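Local coordinates for protein putative fimbrium tip subunit Fim1F (Parabacteroides distasonis, PDB 3R4R) that is a putative tip component of fimbriae, the surface filaments that mediate cell adhesion and biofilm formation, at residues Thr39-Ile44 against Thr228-Glu233; Gly70-Ile75 against Ser79-Gln84. All blocks are in the same frame, centred on the assembly; numbering follows the deposited sequence.

Contact 1. Residues Thr39-Ile44 against Thr228-Glu233; sequences TEELTI and TFYTYE. With EDO (1,2-ethanediol), chain F; SO4 (sulfate ion), chain D; SO4 (sulfate ion), chain C.
A single, very short hydrogen bond carries this contact: Tyr230 OH gives its proton to Glu41 OE2 at 2.5 Å. The backbones stay well apart, with 10.9 Å between Glu41 CA and Tyr230 CA, so two long side chains span the gap. Glu41 leaves the short, weakly bonded helical turn 39-42 with CG anti to its carbonyl carbon (chi1 -65°). Its chain runs extended beyond CG, and this carries the carboxylate out to the phenol. OE2 arrives at the edge of the Tyr230 ring, in the ring plane. The carboxylate itself is turned steeply, its plane 74° from that of the ring. The other oxygen, OE1, has separate partners: a salt bridge to Lys171 NZ and a hydrogen bond from Thr38 N. The carboxylate is thus held at both oxygens, which should restrict its rotation. Both residues are buried, and the nearby lysine would probably keep the carboxylate ionised.

Bound molecules, probably from the crystallisation liquor, lie beside both segments. Tyr230 N donates to 1,2-ethanediol O2 at 3.0 Å, and the same molecule bonds to Pro136 O. At the start of the helical turn, Thr39 N donates to O1 of the chain D sulfate, also at 3.0 Å. Thr39 O then accepts from Leu42 N and Thr43 OG1, which reach it from opposite faces of its plane and help close the single turn. Strand 228-232 lies within the C-terminal, transthyretin-like family region, so the bond ties a helical turn early in the chain to that region. This strand pairs antiparallel with strand 161-179 through Phe229 with Ile172 and Thr231 with Ala170. Lys171 comes from that neighbouring strand, while the side chain of Phe229 packs on Leu191 and Val194 of strand 191-202.

Contact 2. Residues Gly70-Ile75 against Ser79-Gln84; sequences GEMKTI and SGYELQ
Lys73 and Gly80 form a reciprocal pair of backbone hydrogen bonds, Lys73 N to Gly80 O at 2.8 Å and Gly80 N to Lys73 O at 3.0 Å. This is the hydrogen-bonded pair of a beta hairpin, strand 73-75 against strand 78-90. Thr74 and Ser79 are the next, non-hydrogen-bonded pair. The Lys73 and Glu82 side chains, both exposed, cross at an angle. Lys73 NZ lies 4.4 Å from Glu82 OE2, beyond a salt bridge, although CD of the lysine is nearer to that oxygen.

Packing gathers on Met72, a selenomethionine, and Tyr81. CB of Met72 makes an off-centre CH-pi contact, 4.2 Å from the Tyr81 ring centroid. CG, anti to the backbone N (chi1 -172°), runs on beside Tyr81 CE1 and Gly80 O. CA of Met72 lies over the same ring, offset toward its rim. Gly70 O sits at the ring edge. The ring also touches Leu69 and Thr43. Without the phenol, as with an alanine here, Met72 would probably lose its aromatic partner and Ile44 N its weak hydrogen bond. The selenomethionine chain bends at chi3, bringing CE to 3.4 Å from Tyr81 OH.

Overall arrangement
The centres of the two contacts are about 18 Å apart, yet the contacts touch. Segment 39-44 lies against the hairpin: Tyr81 OH makes a weak hydrogen bond with Ile44 N, and Met72 CE packs near Leu42 O. Along the chain the order is 39-44, 70-75, 79-84, 228-233, so contact 2 is a local hairpin between the two halves of the long-range contact 1. Strand pairing links them too. Strand 78-90 pairs with strand 12-21, which runs parallel to strand 161-179, the partner of strand 228-232. Segment 39-44 meets the hairpin on one hand and the C-terminal region on the other, joining parts distant in sequence.

Contact 1. Residues Thr39-Ile44 against Thr228-Glu233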
loop_
_atom_site.group_PDB
_atom_site.type_symbol
_atom_site.label_atom_id
_atom_site.label_comp_id
_atom_site.label_asym_id
_atom_site.label_seq_id
_atom_site.Cartn_x
_atom_site.Cartn_y
_atom_site.Cartn_z
ATOM N N THR A 39 -9.519 -10.968 1.277
ATOM C CA THR A 39 -10.519 -10.108 1.911
ATOM C C THR A 39 -9.802 -9.312 2.978
ATOM O O THR A 39 -10.046 -8.101 3.056
ATOM C CB THR A 39 -11.707 -10.936 2.434
ATOM O OG1 THR A 39 -12.429 -11.417 1.296
ATOM C CG2 THR A 39 -12.680 -10.116 3.281
ATOM N N GLU A 40 -8.852 -9.940 3.718
ATOM C CA GLU A 40 -8.054 -9.227 4.729
ATOM C C GLU A 40 -7.247 -8.086 4.095
ATOM O O GLU A 40 -7.317 -6.953 4.555
ATOM C CB GLU A 40 -7.095 -10.160 5.474
ATOM C CG GLU A 40 -7.724 -11.233 6.338
ATOM C CD GLU A 40 -6.696 -12.227 6.849
ATOM O OE1 GLU A 40 -5.752 -11.814 7.562
ATOM O OE2 GLU A 40 -6.833 -13.427 6.523
ATOM N N GLU A 41 -6.538 -8.378 3.011
ATOM C CA GLU A 41 -5.671 -7.426 2.319
ATOM C C GLU A 41 -6.467 -6.270 1.662
ATOM O O GLU A 41 -5.879 -5.226 1.381
ATOM C CB GLU A 41 -4.847 -8.148 1.266
ATOM C CG GLU A 41 -3.880 -9.137 1.906
ATOM C CD GLU A 41 -3.040 -9.982 0.974
ATOM O OE1 GLU A 41 -3.467 -10.220 -0.179
ATOM O OE2 GLU A 41 -1.971 -10.454 1.422
ATOM N N LEU A 42 -7.775 -6.432 1.478
ATOM C CA LEU A 42 -8.662 -5.417 0.909
ATOM C C LEU A 42 -9.344 -4.609 1.998
ATOM O O LEU A 42 -10.014 -3.621 1.688
ATOM C CB LEU A 42 -9.735 -6.060 0.006
ATOM C CG LEU A 42 -9.300 -6.658 -1.322
ATOM C CD1 LEU A 42 -10.384 -7.588 -1.894
ATOM C CD2 LEU A 42 -8.907 -5.584 -2.323
ATOM N N THR A 43 -9.210 -5.039 3.263
ATOM C CA THR A 43 -9.883 -4.421 4.414
ATOM C C THR A 43 -9.282 -3.081 4.756
ATOM O O THR A 43 -8.061 -2.914 4.782
ATOM C CB THR A 43 -9.815 -5.345 5.654
ATOM O OG1 THR A 43 -10.502 -6.536 5.334
ATOM C CG2 THR A 43 -10.475 -4.756 6.897
ATOM N N ILE A 44 -10.175 -2.140 5.060
ATOM C CA ILE A 44 -9.888 -0.821 5.572
ATOM C C ILE A 44 -10.574 -0.750 6.936
ATOM O O ILE A 44 -11.799 -0.895 7.010
ATOM C CB ILE A 44 -10.300 0.299 4.594
ATOM C CG1 ILE A 44 -9.552 0.167 3.273
ATOM C CG2 ILE A 44 -10.086 1.701 5.231
ATOM C CD1 ILE A 44 -10.048 1.094 2.200
ATOM N N THR A 228 4.292 -15.851 3.353
ATOM C CA THR A 228 3.797 -14.632 2.710
ATOM C C THR A 228 4.125 -13.463 3.663
ATOM O O THR A 228 3.736 -13.471 4.830
ATOM C CB THR A 228 2.293 -14.712 2.325
ATOM O OG1 THR A 228 2.091 -15.726 1.321
ATOM C CG2 THR A 228 1.738 -13.349 1.811
ATOM N N PHE A 229 4.859 -12.474 3.167
ATOM C CA PHE A 229 5.268 -11.334 3.981
ATOM C C PHE A 229 5.224 -10.040 3.116
ATOM O O PHE A 229 5.019 -10.122 1.891
ATOM C CB PHE A 229 6.666 -11.587 4.599
ATOM C CG PHE A 229 7.707 -12.056 3.625
ATOM C CD1 PHE A 229 7.853 -13.413 3.342
ATOM C CD2 PHE A 229 8.579 -11.154 3.032
ATOM C CE1 PHE A 229 8.812 -13.852 2.421
ATOM C CE2 PHE A 229 9.551 -11.590 2.128
ATOM C CZ PHE A 229 9.642 -12.938 1.807
ATOM N N TYR A 230 5.350 -8.858 3.778
ATOM C CA TYR A 230 5.223 -7.539 3.158
ATOM C C TYR A 230 6.383 -6.611 3.473
ATOM O O TYR A 230 7.088 -6.801 4.458
ATOM C CB TYR A 230 3.935 -6.838 3.638
ATOM C CG TYR A 230 2.688 -7.686 3.609
ATOM C CD1 TYR A 230 1.978 -7.881 2.426
ATOM C CD2 TYR A 230 2.230 -8.323 4.760
ATOM C CE1 TYR A 230 0.876 -8.735 2.377
ATOM C CE2 TYR A 230 1.135 -9.190 4.719
ATOM C CZ TYR A 230 0.454 -9.383 3.527
ATOM O OH TYR A 230 -0.673 -10.152 3.500
ATOM N N THR A 231 6.528 -5.562 2.654
ATOM C CA THR A 231 7.533 -4.508 2.784
ATOM C C THR A 231 7.096 -3.256 2.010
ATOM O O THR A 231 6.399 -3.358 0.989
ATOM C CB THR A 231 8.923 -4.987 2.297
ATOM O OG1 THR A 231 9.856 -3.917 2.419
ATOM C CG2 THR A 231 8.920 -5.470 0.845
ATOM N N TYR A 232 7.556 -2.074 2.471
ATOM C CA TYR A 232 7.373 -0.876 1.700
ATOM C C TYR A 232 8.490 -0.847 0.660
ATOM O O TYR A 232 9.524 -1.478 0.898
ATOM C CB TYR A 232 7.343 0.383 2.587
ATOM C CG TYR A 232 6.204 0.511 3.572
ATOM C CD1 TYR A 232 4.878 0.469 3.139
ATOM C CD2 TYR A 232 6.438 0.923 4.879
ATOM C CE1 TYR A 232 3.818 0.642 4.030
ATOM C CE2 TYR A 232 5.385 1.174 5.764
ATOM C CZ TYR A 232 4.076 1.015 5.337
ATOM O OH TYR A 232 3.035 1.223 6.204
ATOM N N GLU A 233 8.281 -0.200 -0.514
ATOM C CA GLU A 233 9.305 0.012 -1.565
ATOM C C GLU A 233 10.664 0.447 -1.033
ATOM O O GLU A 233 10.733 1.147 -0.014
ATOM C CB GLU A 233 8.874 1.120 -2.540
ATOM C CG GLU A 233 7.716 0.811 -3.438
ATOM C CD GLU A 233 7.410 1.913 -4.423
ATOM O OE1 GLU A 233 7.618 3.119 -4.134
ATOM O OE2 GLU A 233 6.886 1.546 -5.492
HETATM C C1 EDO F . 6.914 -8.556 7.655
HETATM O O1 EDO F . 6.617 -7.702 8.773
HETATM C C2 EDO F . 5.843 -9.634 7.515
HETATM O O2 EDO F . 4.747 -9.202 6.706
HETATM S S SO4 D . -10.586 -14.554 0.716
HETATM O O1 SO4 D . -10.428 -13.388 -0.164
HETATM O O2 SO4 D . -9.681 -14.435 1.868
HETATM O O3 SO4 D . -11.974 -14.629 1.197
HETATM O O4 SO4 D . -10.260 -15.766 -0.041
HETATM S S SO4 C . 2.109 -18.176 5.993
HETATM O O1 SO4 C . 1.928 -16.958 6.799
HETATM O O2 SO4 C . 1.017 -19.128 6.288
HETATM O O3 SO4 C . 2.058 -17.811 4.554
HETATM O O4 SO4 C . 3.372 -18.809 6.324
#

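Contact 2. Residues Gly70-Ile75 against Ser79-Gln84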
loop_
_atom_site.group_PDB
_atom_site.type_symbol
_atom_site.label_atom_id
_atom_site.label_comp_id
_atom_site.label_asym_id
_atom_site.label_seq_id
_atom_site.Cartn_x
_atom_site.Cartn_y
_atom_site.Cartn_z
ATOM N N GLY A 70 -18.463 1.473 7.396
ATOM C CA GLY A 70 -19.548 0.557 7.086
ATOM C C GLY A 70 -19.044 -0.787 6.595
ATOM O O GLY A 70 -17.931 -1.183 6.942
ATOM N N GLU A 71 -19.815 -1.479 5.736
ATOM C CA GLU A 71 -19.418 -2.794 5.241
ATOM C C GLU A 71 -18.751 -2.683 3.846
ATOM O O GLU A 71 -18.941 -1.691 3.129
ATOM C CB GLU A 71 -20.650 -3.726 5.192
ATOM C CG GLU A 71 -20.309 -5.208 5.126
ATOM C CD GLU A 71 -19.411 -5.681 6.256
ATOM O OE1 GLU A 71 -19.852 -5.637 7.428
ATOM O OE2 GLU A 71 -18.251 -6.059 5.971
HETATM N N MSE A 72 -17.921 -3.676 3.501
HETATM C CA MSE A 72 -17.243 -3.711 2.202
HETATM C C MSE A 72 -18.235 -4.221 1.146
HETATM O O MSE A 72 -18.644 -5.382 1.160
HETATM C CB MSE A 72 -15.958 -4.564 2.227
HETATM C CG MSE A 72 -15.126 -4.450 0.946
HETATM SE SE MSE A 72 -13.885 -5.966 0.617
HETATM C CE MSE A 72 -12.761 -5.723 2.113
ATOM N N LYS A 73 -18.670 -3.307 0.288
ATOM C CA LYS A 73 -19.593 -3.539 -0.825
ATOM C C LYS A 73 -18.838 -4.202 -1.970
ATOM O O LYS A 73 -17.691 -3.844 -2.252
ATOM C CB LYS A 73 -20.261 -2.220 -1.273
ATOM C CG LYS A 73 -21.273 -1.666 -0.272
ATOM C CD LYS A 73 -21.798 -0.295 -0.699
ATOM C CE LYS A 73 -23.052 0.151 0.017
ATOM N NZ LYS A 73 -24.239 -0.661 -0.371
ATOM N N THR A 74 -19.491 -5.180 -2.622
ATOM C CA THR A 74 -18.876 -5.954 -3.697
ATOM C C THR A 74 -19.888 -6.251 -4.816
ATOM O O THR A 74 -20.927 -6.856 -4.567
ATOM C CB THR A 74 -18.282 -7.263 -3.133
ATOM O OG1 THR A 74 -17.712 -8.011 -4.208
ATOM C CG2 THR A 74 -19.310 -8.117 -2.347
ATOM N N ILE A 75 -19.578 -5.804 -6.047
ATOM C CA ILE A 75 -20.386 -6.102 -7.229
ATOM C C ILE A 75 -19.468 -6.851 -8.187
ATOM O O ILE A 75 -18.710 -6.225 -8.944
ATOM C CB ILE A 75 -21.122 -4.922 -7.922
ATOM C CG1 ILE A 75 -21.954 -4.073 -6.947
ATOM C CG2 ILE A 75 -22.013 -5.487 -9.030
ATOM C CD1 ILE A 75 -22.591 -2.827 -7.596
ATOM N N SER A 79 -14.876 -3.918 -5.680
ATOM C CA SER A 79 -14.996 -3.924 -4.226
ATOM C C SER A 79 -14.539 -2.591 -3.619
ATOM O O SER A 79 -13.509 -2.014 -4.004
ATOM C CB SER A 79 -14.193 -5.077 -3.629
ATOM O OG SER A 79 -12.854 -5.057 -4.097
ATOM N N GLY A 80 -15.304 -2.145 -2.632
ATOM C CA GLY A 80 -15.065 -0.892 -1.960
ATOM C C GLY A 80 -15.941 -0.496 -0.800
ATOM O O GLY A 80 -16.768 -1.279 -0.317
ATOM N N TYR A 81 -15.693 0.737 -0.327
ATOM C CA TYR A 81 -16.379 1.368 0.791
ATOM C C TYR A 81 -16.965 2.697 0.380
ATOM O O TYR A 81 -16.406 3.373 -0.478
ATOM C CB TYR A 81 -15.418 1.576 1.976
ATOM C CG TYR A 81 -14.858 0.303 2.567
ATOM C CD1 TYR A 81 -13.718 -0.291 2.034
ATOM C CD2 TYR A 81 -15.386 -0.235 3.729
ATOM C CE1 TYR A 81 -13.190 -1.460 2.576
ATOM C CE2 TYR A 81 -14.842 -1.375 4.308
ATOM C CZ TYR A 81 -13.746 -1.990 3.725
ATOM O OH TYR A 81 -13.238 -3.146 4.272
ATOM N N GLU A 82 -18.086 3.071 0.997
ATOM C CA GLU A 82 -18.757 4.353 0.796
ATOM C C GLU A 82 -18.617 5.199 2.047
ATOM O O GLU A 82 -18.791 4.677 3.148
ATOM C CB GLU A 82 -20.235 4.173 0.430
ATOM C CG GLU A 82 -20.526 3.539 -0.917
ATOM C CD GLU A 82 -21.983 3.644 -1.336
ATOM O OE1 GLU A 82 -22.681 4.577 -0.871
ATOM O OE2 GLU A 82 -22.394 2.857 -2.216
ATOM N N LEU A 83 -18.289 6.491 1.881
ATOM C CA LEU A 83 -18.138 7.456 2.968
ATOM C C LEU A 83 -18.795 8.767 2.662
ATOM O O LEU A 83 -18.879 9.168 1.504
ATOM C CB LEU A 83 -16.654 7.737 3.272
ATOM C CG LEU A 83 -15.804 6.633 3.860
ATOM C CD1 LEU A 83 -14.390 7.105 4.012
ATOM C CD2 LEU A 83 -16.325 6.224 5.212
ATOM N N GLN A 84 -19.211 9.460 3.723
ATOM C CA GLN A 84 -19.774 10.797 3.672
ATOM C C GLN A 84 -18.848 11.792 4.351
ATOM O O GLN A 84 -18.399 11.554 5.470
ATOM C CB GLN A 84 -21.160 10.830 4.328
ATOM C CG GLN A 84 -22.316 10.479 3.397
ATOM C CD GLN A 84 -22.804 11.676 2.604
ATOM O OE1 GLN A 84 -22.673 11.736 1.376
ATOM N NE2 GLN A 84 -23.398 12.652 3.294
#